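Local coordinates for protein trans-2-enoyl-CoA reductase (Treponema denticola ATCC 35405, PDB 4GGO) that reduces the carbon-carbon double bond of trans-2-enoyl-CoA thioesters such as crotonyl-CoA with NADH, a step of bacterial fatty acid synthesis, at residues Gly63-Ile68 against Gly310-Ile315. Sequence-based numbering, arbitrary orientation.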
loop_
_atom_site.group_PDB
_atom_site.type_symbol
_atom_site.label_atom_id
_atom_site.label_comp_id
_atom_site.label_asym_id
_atom_site.label_seq_id
_atom_site.Cartn_x
_atom_site.Cartn_y
_atom_site.Cartn_z
ATOM N N GLY A 63 -0.628 -2.438 -2.966
ATOM C CA GLY A 63 -0.610 -2.589 -4.409
ATOM C C GLY A 63 -0.312 -4.018 -4.816
ATOM O O GLY A 63 -1.028 -4.604 -5.626
ATOM N N LEU A 64 0.750 -4.579 -4.246
ATOM C CA LEU A 64 1.129 -5.964 -4.506
ATOM C C LEU A 64 0.016 -6.935 -4.116
ATOM O O LEU A 64 -0.288 -7.875 -4.851
ATOM C CB LEU A 64 2.413 -6.313 -3.748
ATOM C CG LEU A 64 2.881 -7.768 -3.793
ATOM C CD1 LEU A 64 3.146 -8.210 -5.224
ATOM C CD2 LEU A 64 4.118 -7.959 -2.926
ATOM N N ALA A 65 -0.591 -6.700 -2.958
ATOM C CA ALA A 65 -1.673 -7.553 -2.480
ATOM C C ALA A 65 -2.894 -7.455 -3.390
ATOM O O ALA A 65 -3.634 -8.424 -3.559
ATOM C CB ALA A 65 -2.040 -7.195 -1.046
ATOM N N SER A 66 -3.092 -6.279 -3.979
ATOM C CA SER A 66 -4.207 -6.049 -4.890
ATOM C C SER A 66 -4.031 -6.824 -6.191
ATOM O O SER A 66 -4.994 -7.358 -6.741
ATOM C CB SER A 66 -4.359 -4.557 -5.186
ATOM O OG SER A 66 -4.539 -3.818 -3.990
ATOM N N ARG A 67 -2.797 -6.880 -6.680
ATOM C CA ARG A 67 -2.507 -7.606 -7.909
ATOM C C ARG A 67 -2.606 -9.106 -7.664
ATOM O O ARG A 67 -3.178 -9.841 -8.469
ATOM C CB ARG A 67 -1.120 -7.239 -8.443
ATOM C CG ARG A 67 -0.952 -7.506 -9.931
ATOM C CD ARG A 67 0.469 -7.236 -10.402
ATOM N NE ARG A 67 0.609 -7.478 -11.835
ATOM C CZ ARG A 67 1.758 -7.408 -12.502
ATOM N NH1 ARG A 67 2.882 -7.105 -11.865
ATOM N NH2 ARG A 67 1.782 -7.644 -13.806
ATOM N N ILE A 68 -2.056 -9.552 -6.538
ATOM C CA ILE A 68 -2.093 -10.961 -6.159
ATOM C C ILE A 68 -3.526 -11.461 -5.951
ATOM O O ILE A 68 -3.882 -12.550 -6.404
ATOM C CB ILE A 68 -1.254 -11.220 -4.889
ATOM C CG1 ILE A 68 0.235 -11.037 -5.194
ATOM C CG2 ILE A 68 -1.512 -12.615 -4.339
ATOM C CD1 ILE A 68 1.133 -11.246 -3.997
ATOM N N GLY A 310 -2.820 -8.102 7.854
ATOM C CA GLY A 310 -1.712 -7.549 7.098
ATOM C C GLY A 310 -2.252 -7.090 5.758
ATOM O O GLY A 310 -3.466 -6.970 5.587
ATOM N N CYS A 311 -1.363 -6.839 4.804
ATOM C CA CYS A 311 -1.776 -6.356 3.490
ATOM C C CYS A 311 -2.685 -7.338 2.757
ATOM O O CYS A 311 -3.748 -6.958 2.267
ATOM C CB CYS A 311 -0.556 -6.036 2.628
ATOM S SG CYS A 311 0.448 -4.696 3.287
ATOM N N ILE A 312 -2.269 -8.599 2.688
ATOM C CA ILE A 312 -3.008 -9.589 1.910
ATOM C C ILE A 312 -4.355 -9.935 2.553
ATOM O O ILE A 312 -5.319 -10.243 1.855
ATOM C CB ILE A 312 -2.165 -10.865 1.635
ATOM C CG1 ILE A 312 -2.779 -11.685 0.495
ATOM C CG2 ILE A 312 -1.992 -11.699 2.900
ATOM C CD1 ILE A 312 -2.791 -10.966 -0.837
ATOM N N GLU A 313 -4.427 -9.863 3.881
ATOM C CA GLU A 313 -5.691 -10.093 4.576
ATOM C C GLU A 313 -6.646 -8.936 4.306
ATOM O O GLU A 313 -7.827 -9.142 4.028
ATOM C CB GLU A 313 -5.473 -10.259 6.084
ATOM C CG GLU A 313 -4.795 -11.561 6.489
ATOM C CD GLU A 313 -3.285 -11.518 6.335
ATOM O OE1 GLU A 313 -2.734 -10.416 6.126
ATOM O OE2 GLU A 313 -2.650 -12.588 6.428
ATOM N N GLN A 314 -6.115 -7.719 4.386
ATOM C CA GLN A 314 -6.874 -6.504 4.113
ATOM C C GLN A 314 -7.492 -6.502 2.720
ATOM O O GLN A 314 -8.687 -6.261 2.561
ATOM C CB GLN A 314 -5.966 -5.281 4.251
ATOM C CG GLN A 314 -5.891 -4.705 5.644
ATOM C CD GLN A 314 -6.892 -3.592 5.860
ATOM O OE1 GLN A 314 -6.743 -2.498 5.314
ATOM N NE2 GLN A 314 -7.919 -3.862 6.659
ATOM N N ILE A 315 -6.668 -6.767 1.712
ATOM C CA ILE A 315 -7.097 -6.639 0.324
ATOM C C ILE A 315 -8.026 -7.767 -0.126
ATOM O O ILE A 315 -8.981 -7.529 -0.865
ATOM C CB ILE A 315 -5.893 -6.510 -0.627
ATOM C CG1 ILE A 315 -5.022 -5.325 -0.204
ATOM C CG2 ILE A 315 -6.362 -6.341 -2.058
ATOM C CD1 ILE A 315 -5.793 -4.035 -0.017
#
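Ile312 holds CG1 trans to its backbone N (chi1 -163°), and the turn about the next bond brings CD1 to the carbonyl O and the methyl of Ala65, while Ile315 holds CG2 trans to N and CG1 beside it (chi1 -56°), so that both its branches meet helix 61-74. The methyl of Ala65 sits between them: its CB lies 3.6 Å from Ile315 CG1 and 3.9 Å from Ile312 CD1, and rests on the backbone of the facing first turn, 3.7 Å from Cys311 O. So small a side chain lets the backbones come close, Ala65 CA to Ile312 CA being 5.0 Å; the axes of segments 63-68 and 311-315 approach to 8.5 Å with a signed crossing angle of -56°. Helix 61-74 follows strand 52-56 of the Rossmann fold, and NAD-binding residues Gly57 to Tyr62 run into its first turn; helix 311-323, from the catalytic region, packs on its flank. Beside Ala65, Ile315 CG2 lies 3.6 Å from Ser66 CA. The Ser66 hydroxyl, also near that methyl, shares hydrogen bonds with Tyr62 O and Tyr232 OH. Where both side chains touch Thr35 of helix 21-38, Ile68 CG2 meets Ile312 CD1 at 4.1 Å, the two crossing nearly at right angles. Cys311 also touches NAD-binding Leu280.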